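Side-chain contacts in catalase (Pseudomonas syringae, PDB 1M7S), which decomposes hydrogen peroxide into water and oxygen with the help of heme, protecting cells from the toxic effects of the peroxide: residues G243-K247 and G248-K252; H236-N239 and D240-A244; L472-V475 and K476-A480; N447-L450 and S451-Y454. All coordinates share one frame; numbering follows the deposited sequence.

Contact 1 of 4, residues G243-K247 and G248-K252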
loop_
_atom_site.group_PDB
_atom_site.type_symbol
_atom_site.label_atom_id
_atom_site.label_comp_id
_atom_site.label_asym_id
_atom_site.label_seq_id
_atom_site.Cartn_x
_atom_site.Cartn_y
_atom_site.Cartn_z
ATOM N N GLY A 243 -1.922 -12.290 -32.809
ATOM C CA GLY A 243 -2.424 -12.745 -34.084
ATOM C C GLY A 243 -1.632 -13.910 -34.665
ATOM O O GLY A 243 -2.238 -14.939 -35.037
ATOM N N ALA A 244 -0.310 -13.740 -34.757
ATOM C CA ALA A 244 0.568 -14.772 -35.306
ATOM C C ALA A 244 0.471 -16.041 -34.500
ATOM O O ALA A 244 0.359 -17.134 -35.069
ATOM C CB ALA A 244 2.001 -14.252 -35.312
ATOM N N ILE A 245 0.480 -15.924 -33.152
ATOM C CA ILE A 245 0.407 -17.098 -32.323
ATOM C C ILE A 245 -0.948 -17.776 -32.510
ATOM O O ILE A 245 -0.946 -19.000 -32.699
ATOM C CB ILE A 245 0.703 -16.809 -30.857
ATOM C CG1 ILE A 245 2.189 -16.370 -30.799
ATOM C CG2 ILE A 245 0.402 -18.020 -29.991
ATOM C CD1 ILE A 245 2.598 -15.891 -29.410
ATOM N N LYS A 246 -2.036 -17.003 -32.540
ATOM C CA LYS A 246 -3.327 -17.638 -32.834
ATOM C C LYS A 246 -3.322 -18.355 -34.182
ATOM O O LYS A 246 -4.067 -19.337 -34.315
ATOM C CB LYS A 246 -4.474 -16.613 -32.815
ATOM C CG LYS A 246 -4.867 -16.202 -31.405
ATOM C CD LYS A 246 -5.983 -15.154 -31.435
ATOM C CE LYS A 246 -6.395 -14.764 -30.019
ATOM N NZ LYS A 246 -7.577 -13.849 -30.084
ATOM N N LYS A 247 -2.648 -17.885 -35.224
ATOM C CA LYS A 247 -2.609 -18.591 -36.494
ATOM C C LYS A 247 -1.586 -19.731 -36.545
ATOM O O LYS A 247 -1.404 -20.265 -37.645
ATOM C CB LYS A 247 -2.331 -17.637 -37.651
ATOM C CG LYS A 247 -3.417 -16.620 -37.989
ATOM C CD LYS A 247 -4.800 -17.092 -37.540
ATOM C CE LYS A 247 -5.932 -16.341 -38.220
ATOM N NZ LYS A 247 -7.238 -16.568 -37.531
ATOM N N GLY A 248 -0.879 -20.065 -35.468
ATOM C CA GLY A 248 0.117 -21.125 -35.468
ATOM C C GLY A 248 1.481 -20.753 -36.001
ATOM O O GLY A 248 2.415 -21.589 -35.970
ATOM N N ASP A 249 1.686 -19.503 -36.400
ATOM C CA ASP A 249 2.916 -18.988 -36.974
ATOM C C ASP A 249 3.878 -18.450 -35.898
ATOM O O ASP A 249 4.052 -17.231 -35.679
ATOM C CB ASP A 249 2.559 -17.874 -37.965
ATOM C CG ASP A 249 3.771 -17.466 -38.777
ATOM O OD1 ASP A 249 4.726 -18.281 -38.842
ATOM O OD2 ASP A 249 3.813 -16.345 -39.325
ATOM N N PHE A 250 4.449 -19.399 -35.167
ATOM C CA PHE A 250 5.266 -19.083 -34.004
ATOM C C PHE A 250 6.602 -18.479 -34.344
ATOM O O PHE A 250 7.472 -19.025 -35.044
ATOM C CB PHE A 250 5.425 -20.365 -33.188
ATOM C CG PHE A 250 4.154 -21.084 -32.876
ATOM C CD1 PHE A 250 4.103 -22.467 -32.934
ATOM C CD2 PHE A 250 2.994 -20.403 -32.509
ATOM C CE1 PHE A 250 2.917 -23.135 -32.631
ATOM C CE2 PHE A 250 1.818 -21.048 -32.215
ATOM C CZ PHE A 250 1.788 -22.422 -32.258
ATOM N N PRO A 251 6.843 -17.282 -33.806
ATOM C CA PRO A 251 8.111 -16.585 -34.029
ATOM C C PRO A 251 9.223 -17.277 -33.262
ATOM O O PRO A 251 9.066 -17.810 -32.161
ATOM C CB PRO A 251 7.913 -15.145 -33.492
ATOM C CG PRO A 251 6.879 -15.397 -32.410
ATOM C CD PRO A 251 5.970 -16.515 -32.910
ATOM N N LYS A 252 10.399 -17.290 -33.901
ATOM C CA LYS A 252 11.598 -17.844 -33.302
ATOM C C LYS A 252 12.825 -16.938 -33.365
ATOM O O LYS A 252 13.038 -16.140 -34.268
ATOM C CB LYS A 252 12.006 -19.119 -34.084
ATOM C CG LYS A 252 11.004 -20.254 -33.768
ATOM C CD LYS A 252 11.073 -21.364 -34.834
ATOM C CE LYS A 252 12.416 -21.635 -35.407
ATOM N NZ LYS A 252 12.752 -21.025 -36.719
#
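Ile245 and Phe250 meet at about a right angle where helix 236-246 ends in a Schellman motif, in which the chain leaves the helix through a glycine of positive phi and enters the short loop before strand 252-260. The methyl CG2 of Ile245 approaches the ring at Phe250 CE2, 4.0 Å away, and the same ring edge lies beside the Ile245 carbonyl, with Phe250 CE2 3.5 Å from Ile245 O near the plane of the ring. One face of the aromatic group is occupied from its own side of the turn, for Gly248 O stands over the ring centre. Phe250 CG is anti to its carbonyl carbon (chi1 -51°), which folds the ring back toward the helix end. The other branch of Ile245, CG1, faces Pro251 CD at 4.3 Å, so the two arms of the isoleucine serve different residues of the exit loop. Phe250 also rests on Val291 and Asn293 of strand 284-295, joining the turn to the beta barrel. Two backbone bonds close the motif around Gly248 (phi 82°). Gly248 N reaches Ile245 O at 3.0 Å from well above the carbonyl plane, and Asp249 N reaches Ala244 O, also at 3.0 Å.

Contact 2 of 4, residues H236-N239 and D240-A244; sequences HLTN and DLVGA
On helix 236-246 the flat groups of His236 and Asp240 stand one turn apart, linked by the helical bond from Asp240 N to His236 O (3.0 Å). One face of the His236 imidazole has Leu237 CG lying 3.6 Å above its plane, offset toward the rim, while the ring atom NE2 is hydrogen-bonded to Pro182 O. The carboxylate of Asp240 is divided between two tasks: OD2 forms a salt bridge with Arg186, and OD1 accepts from a water 2.8 Å away. That water also donates to Leu237 O, so it ties the acid to the backbone of the preceding turn. Asp240 CG lies opposite its backbone N about the CA-CB bond (chi1 173°), and the carboxylate thereby projects from the helix toward its partners. Another flank is apolar, with Thr238 and Val242 side by side and pointing the same way; Thr238 packs also on Leu152, and Val242 on Thr150, of a second subunit. The hydroxyl of Thr238 turns to Glu100 and Thr56. Val242 CG2 meets Thr238 CG2 at 3.9 Å and comes within 3.2 Å of Thr238 O, the carbonyl that accepts from Val242 N.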
loop_
_atom_site.group_PDB
_atom_site.type_symbol
_atom_site.label_atom_id
_atom_site.label_comp_id
_atom_site.label_asym_id
_atom_site.label_seq_id
_atom_site.Cartn_x
_atom_site.Cartn_y
_atom_site.Cartn_z
ATOM N N HIS A 236 -0.567 -2.031 -32.667
ATOM C CA HIS A 236 -0.127 -2.837 -33.822
ATOM C C HIS A 236 0.862 -3.938 -33.439
ATOM O O HIS A 236 0.750 -5.049 -34.016
ATOM C CB HIS A 236 0.380 -2.001 -34.961
ATOM C CG HIS A 236 1.803 -1.587 -34.959
ATOM N ND1 HIS A 236 2.284 -0.634 -34.077
ATOM C CD2 HIS A 236 2.872 -1.998 -35.673
ATOM C CE1 HIS A 236 3.579 -0.448 -34.255
ATOM N NE2 HIS A 236 3.954 -1.270 -35.224
ATOM N N LEU A 237 1.683 -3.697 -32.444
ATOM C CA LEU A 237 2.644 -4.737 -32.065
ATOM C C LEU A 237 1.920 -5.834 -31.304
ATOM O O LEU A 237 2.234 -7.001 -31.554
ATOM C CB LEU A 237 3.758 -4.142 -31.190
ATOM C CG LEU A 237 4.529 -3.003 -31.908
ATOM C CD1 LEU A 237 5.525 -2.366 -30.906
ATOM C CD2 LEU A 237 5.304 -3.474 -33.118
ATOM N N THR A 238 0.980 -5.493 -30.415
ATOM C CA THR A 238 0.274 -6.574 -29.692
ATOM C C THR A 238 -0.549 -7.420 -30.670
ATOM O O THR A 238 -0.624 -8.679 -30.610
ATOM C CB THR A 238 -0.633 -6.004 -28.584
ATOM O OG1 THR A 238 0.180 -5.392 -27.553
ATOM C CG2 THR A 238 -1.442 -7.106 -27.911
ATOM N N ASN A 239 -1.254 -6.726 -31.552
ATOM C CA ASN A 239 -2.103 -7.422 -32.525
ATOM C C ASN A 239 -1.302 -8.375 -33.404
ATOM O O ASN A 239 -1.753 -9.500 -33.676
ATOM C CB ASN A 239 -2.779 -6.384 -33.438
ATOM C CG ASN A 239 -4.176 -6.071 -32.918
ATOM O OD1 ASN A 239 -4.932 -7.037 -32.685
ATOM N ND2 ASN A 239 -4.438 -4.785 -32.801
ATOM N N ASP A 240 -0.182 -7.905 -33.933
ATOM C CA ASP A 240 0.709 -8.692 -34.779
ATOM C C ASP A 240 1.195 -9.962 -34.075
ATOM O O ASP A 240 1.228 -11.041 -34.678
ATOM C CB ASP A 240 1.932 -7.869 -35.180
ATOM C CG ASP A 240 2.979 -8.705 -35.933
ATOM O OD1 ASP A 240 3.997 -9.089 -35.303
ATOM O OD2 ASP A 240 2.758 -8.952 -37.127
ATOM N N LEU A 241 1.579 -9.849 -32.809
ATOM C CA LEU A 241 2.122 -10.982 -32.071
ATOM C C LEU A 241 1.050 -11.952 -31.647
ATOM O O LEU A 241 1.204 -13.167 -31.882
ATOM C CB LEU A 241 2.961 -10.530 -30.876
ATOM C CG LEU A 241 3.574 -11.626 -29.997
ATOM C CD1 LEU A 241 4.493 -12.499 -30.880
ATOM C CD2 LEU A 241 4.356 -11.000 -28.848
ATOM N N VAL A 242 -0.024 -11.464 -31.003
ATOM C CA VAL A 242 -1.090 -12.334 -30.532
ATOM C C VAL A 242 -1.747 -13.024 -31.736
ATOM O O VAL A 242 -1.930 -14.247 -31.707
ATOM C CB VAL A 242 -2.089 -11.547 -29.675
ATOM C CG1 VAL A 242 -3.333 -12.384 -29.369
ATOM C CG2 VAL A 242 -1.356 -10.977 -28.453
ATOM N N GLY A 243 -1.922 -12.290 -32.809
ATOM C CA GLY A 243 -2.424 -12.745 -34.084
ATOM C C GLY A 243 -1.632 -13.910 -34.665
ATOM O O GLY A 243 -2.238 -14.939 -35.037
ATOM N N ALA A 244 -0.310 -13.740 -34.757
ATOM C CA ALA A 244 0.568 -14.772 -35.306
ATOM C C ALA A 244 0.471 -16.041 -34.500
ATOM O O ALA A 244 0.359 -17.134 -35.069
ATOM C CB ALA A 244 2.001 -14.252 -35.312
HETATM O O HOH W 1 4.512 -8.087 -32.758
#

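Contact 3 of 4, residues L472-V475 and K476-A480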
loop_
_atom_site.group_PDB
_atom_site.type_symbol
_atom_site.label_atom_id
_atom_site.label_comp_id
_atom_site.label_asym_id
_atom_site.label_seq_id
_atom_site.Cartn_x
_atom_site.Cartn_y
_atom_site.Cartn_z
ATOM N N LEU A 472 25.697 25.894 -38.610
ATOM C CA LEU A 472 26.770 25.032 -39.058
ATOM C C LEU A 472 28.176 25.443 -38.695
ATOM O O LEU A 472 29.005 24.611 -38.252
ATOM C CB LEU A 472 26.655 24.763 -40.571
ATOM C CG LEU A 472 27.610 23.690 -41.120
ATOM C CD1 LEU A 472 27.338 22.330 -40.452
ATOM C CD2 LEU A 472 27.487 23.566 -42.636
ATOM N N SER A 473 28.499 26.734 -38.829
ATOM C CA SER A 473 29.846 27.184 -38.471
ATOM C C SER A 473 30.108 26.955 -36.987
ATOM O O SER A 473 31.213 26.545 -36.608
ATOM C CB SER A 473 30.029 28.651 -38.904
ATOM O OG SER A 473 29.313 29.479 -37.993
ATOM N N LYS A 474 29.138 27.158 -36.106
ATOM C CA LYS A 474 29.304 26.893 -34.679
ATOM C C LYS A 474 29.402 25.371 -34.458
ATOM O O LYS A 474 30.240 24.912 -33.669
ATOM C CB LYS A 474 28.156 27.462 -33.859
ATOM C CG LYS A 474 28.247 27.202 -32.370
ATOM C CD LYS A 474 29.250 28.099 -31.658
ATOM C CE LYS A 474 29.267 27.792 -30.177
ATOM N NZ LYS A 474 30.572 27.977 -29.501
ATOM N N VAL A 475 28.583 24.631 -35.232
ATOM C CA VAL A 475 28.675 23.159 -35.109
ATOM C C VAL A 475 30.078 22.686 -35.439
ATOM O O VAL A 475 30.672 21.847 -34.752
ATOM C CB VAL A 475 27.663 22.480 -36.033
ATOM C CG1 VAL A 475 27.810 20.972 -36.135
ATOM C CG2 VAL A 475 26.256 22.861 -35.567
ATOM N N LYS A 476 30.616 23.112 -36.595
ATOM C CA LYS A 476 31.959 22.712 -36.960
ATOM C C LYS A 476 33.014 23.111 -35.943
ATOM O O LYS A 476 33.878 22.275 -35.688
ATOM C CB LYS A 476 32.329 23.279 -38.339
ATOM C CG LYS A 476 31.560 22.551 -39.437
ATOM C CD LYS A 476 31.968 23.154 -40.768
ATOM C CE LYS A 476 31.064 22.633 -41.881
ATOM N NZ LYS A 476 31.703 22.911 -43.199
ATOM N N SER A 477 32.964 24.292 -35.351
ATOM C CA SER A 477 33.996 24.679 -34.388
ATOM C C SER A 477 33.861 23.948 -33.070
ATOM O O SER A 477 34.889 23.535 -32.471
ATOM C CB SER A 477 34.075 26.191 -34.232
ATOM O OG SER A 477 33.127 26.695 -33.313
ATOM N N LEU A 478 32.636 23.732 -32.600
ATOM C CA LEU A 478 32.444 22.868 -31.443
ATOM C C LEU A 478 32.979 21.468 -31.793
ATOM O O LEU A 478 33.778 20.929 -31.029
ATOM C CB LEU A 478 30.984 22.791 -31.016
ATOM C CG LEU A 478 30.330 23.982 -30.337
ATOM C CD1 LEU A 478 28.835 23.676 -30.144
ATOM C CD2 LEU A 478 30.851 24.341 -28.955
ATOM N N ALA A 479 32.674 20.870 -32.939
ATOM C CA ALA A 479 33.206 19.516 -33.189
ATOM C C ALA A 479 34.723 19.419 -33.234
ATOM O O ALA A 479 35.322 18.421 -32.822
ATOM C CB ALA A 479 32.631 18.954 -34.465
ATOM N N ALA A 480 35.415 20.450 -33.738
ATOM C CA ALA A 480 36.871 20.423 -33.815
ATOM C C ALA A 480 37.541 20.223 -32.474
ATOM O O ALA A 480 38.648 19.657 -32.451
ATOM C CB ALA A 480 37.331 21.759 -34.444
HETATM O O HOH W 2 33.069 26.929 -30.846
#
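Regular alpha-helical bonds run from Leu472 to Ala479 in the C-terminal helical region of the catalase, among them Lys476 N to Leu472 O at 2.8 Å and Leu478 N to Lys474 O at 2.9 Å, both nearly straight at the hydrogen. On this frame two lysines illustrate how a long aliphatic chain can lie against a leucine one turn away. Lys476, extended beyond CG, runs back along the helix until its CE sits among the branches of Leu472, 3.7 Å from Leu472 CG and only slightly farther from CD1 and CD2. The methylenes near its root pass close to the Leu472 carbonyl. Lys474 works in the other direction along the chain: its bend at chi2 (77°) swings the distal part toward the next turn, where Lys474 NZ comes 3.7 Å from Leu478 CD2 and Lys474 CE packs on Leu478 CG. The two side chains cross at a slant. The ammonium group of Lys474 donates to a water at 3.0 Å from NZ, and this water in turn lies a short 2.5 Å from Ser477 OG, bridging residues one turn apart on the exposed side. Ser473 OG instead bonds to Asp471, just before the helix. Val475, Lys476 and Ala479 meet Leu450 and Tyr454 of helix 443-456, and Leu478 meets Ser451 of that same helix, against which this last helix of the chain packs.

Contact 4 of 4, residues N447-L450 and S451-Y454; sequences NIML and SYLY. Unlike the reference sequence in segment 451-454: Tyr452 (reference Val).
Ser451 OG donates a short hydrogen bond to Ile448 O, 2.7 Å away, from one turn along helix 443-456, part of the catalase-related immune-responsive region in the C-terminal helical part of the chain. The hydroxyl sits between its own backbone N and carbonyl carbon (chi1 76°), a setting that aims it back at this carbonyl. Tyr452 N bonds to the same oxygen at 3.2 Å, so Ile448 O is gripped by two donors. Ile448 O also lies over the centre of the Tyr452 ring, 3.5 Å above its plane. Apolar contact continues on that same side of the ring, where Ile448 and Tyr452 lie side by side and Ile448 CG2 touches Tyr452 CZ at 3.5 Å. The phenol hydroxyl, hydrogen-bonded to Ser163 O, is held at its far end. A third kind of contact is Met-aromatic: Met449 SD is 5.3 Å from the Tyr452 ring centroid and approaches obliquely, its nearest ring atom being Tyr452 CD1 at 4.2 Å. Among the surrounding helices, Met449 and Leu453 reach helix 169-176, Leu450 lies against Val464 of helix 458-467 and Val475 of helix 472-480, Ser451 and Tyr454 also meet helix 472-480, and Ile448 packs on Arg380 of a third subunit.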
loop_
_atom_site.group_PDB
_atom_site.type_symbol
_atom_site.label_atom_id
_atom_site.label_comp_id
_atom_site.label_asym_id
_atom_site.label_seq_id
_atom_site.Cartn_x
_atom_site.Cartn_y
_atom_site.Cartn_z
ATOM N N ASN A 447 23.144 23.291 -30.856
ATOM C CA ASN A 447 24.409 23.223 -31.588
ATOM C C ASN A 447 25.370 22.231 -30.942
ATOM O O ASN A 447 26.167 21.701 -31.703
ATOM C CB ASN A 447 25.070 24.600 -31.712
ATOM C CG ASN A 447 24.243 25.464 -32.675
ATOM O OD1 ASN A 447 23.752 25.010 -33.693
ATOM N ND2 ASN A 447 24.101 26.730 -32.311
ATOM N N ILE A 448 25.239 22.005 -29.631
ATOM C CA ILE A 448 26.138 21.016 -28.996
ATOM C C ILE A 448 25.752 19.611 -29.459
ATOM O O ILE A 448 26.607 18.775 -29.767
ATOM C CB ILE A 448 26.101 21.151 -27.491
ATOM C CG1 ILE A 448 26.916 22.401 -27.056
ATOM C CG2 ILE A 448 26.669 19.878 -26.824
ATOM C CD1 ILE A 448 26.644 22.597 -25.542
ATOM N N MET A 449 24.458 19.317 -29.459
ATOM C CA MET A 449 23.961 18.047 -29.984
ATOM C C MET A 449 24.448 17.841 -31.410
ATOM O O MET A 449 24.849 16.706 -31.733
ATOM C CB MET A 449 22.435 18.012 -29.982
ATOM C CG MET A 449 21.813 17.712 -28.614
ATOM S SD MET A 449 22.395 16.260 -27.713
ATOM C CE MET A 449 22.215 14.979 -28.944
ATOM N N LEU A 450 24.325 18.862 -32.252
ATOM C CA LEU A 450 24.769 18.760 -33.654
ATOM C C LEU A 450 26.244 18.472 -33.777
ATOM O O LEU A 450 26.704 17.727 -34.660
ATOM C CB LEU A 450 24.382 20.084 -34.357
ATOM C CG LEU A 450 22.875 20.209 -34.642
ATOM C CD1 LEU A 450 22.564 21.586 -35.233
ATOM C CD2 LEU A 450 22.307 19.105 -35.526
ATOM N N SER A 451 27.040 19.049 -32.869
ATOM C CA SER A 451 28.492 18.814 -32.880
ATOM C C SER A 451 28.786 17.343 -32.631
ATOM O O SER A 451 29.723 16.772 -33.222
ATOM C CB SER A 451 29.235 19.722 -31.894
ATOM O OG SER A 451 29.124 19.335 -30.533
ATOM N N TYR A 452 27.983 16.714 -31.752
ATOM C CA TYR A 452 28.163 15.269 -31.526
ATOM C C TYR A 452 27.919 14.475 -32.781
ATOM O O TYR A 452 28.684 13.577 -33.136
ATOM C CB TYR A 452 27.254 14.776 -30.392
ATOM C CG TYR A 452 27.523 15.462 -29.053
ATOM C CD1 TYR A 452 26.519 15.427 -28.074
ATOM C CD2 TYR A 452 28.743 16.026 -28.723
ATOM C CE1 TYR A 452 26.747 16.001 -26.836
ATOM C CE2 TYR A 452 28.969 16.629 -27.498
ATOM C CZ TYR A 452 27.963 16.602 -26.545
ATOM O OH TYR A 452 28.153 17.193 -25.327
ATOM N N LEU A 453 26.868 14.783 -33.540
ATOM C CA LEU A 453 26.514 14.104 -34.765
ATOM C C LEU A 453 27.559 14.390 -35.846
ATOM O O LEU A 453 27.959 13.497 -36.599
ATOM C CB LEU A 453 25.131 14.574 -35.215
ATOM C CG LEU A 453 23.981 14.396 -34.197
ATOM C CD1 LEU A 453 22.659 14.749 -34.900
ATOM C CD2 LEU A 453 23.992 12.956 -33.701
ATOM N N TYR A 454 28.026 15.627 -35.853
ATOM C CA TYR A 454 29.061 16.028 -36.850
ATOM C C TYR A 454 30.358 15.317 -36.583
ATOM O O TYR A 454 31.117 14.989 -37.505
ATOM C CB TYR A 454 29.305 17.553 -36.735
ATOM C CG TYR A 454 30.146 18.055 -37.916
ATOM C CD1 TYR A 454 29.520 18.430 -39.088
ATOM C CD2 TYR A 454 31.527 18.099 -37.818
ATOM C CE1 TYR A 454 30.267 18.869 -40.191
ATOM C CE2 TYR A 454 32.267 18.514 -38.932
ATOM C CZ TYR A 454 31.625 18.915 -40.080
ATOM O OH TYR A 454 32.378 19.327 -41.169
#

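The four contacts form two neighbouring pairs. Contacts 1 and 2 share Gly243 and Ala244 on helix 236-246, with centres 9 Å apart, and meet again where Pro251 CG lies 4.1 Å from Leu241 CD1. Contacts 3 and 4 occupy separate helices whose side chains pack together: Val475 CG2 is 3.6 Å from Leu450 CB, and Ala479 CB is equally near Tyr454 CD2. The two pairs are far apart, the centres of contacts 2 and 4 being 38 Å from each other. Contact 2 approaches the catalytic region, with the Leu241 side chain about 11 Å from a heme and the Leu237 side chain about 11 Å from that of His52, a predicted active-site residue; the others lie away from it.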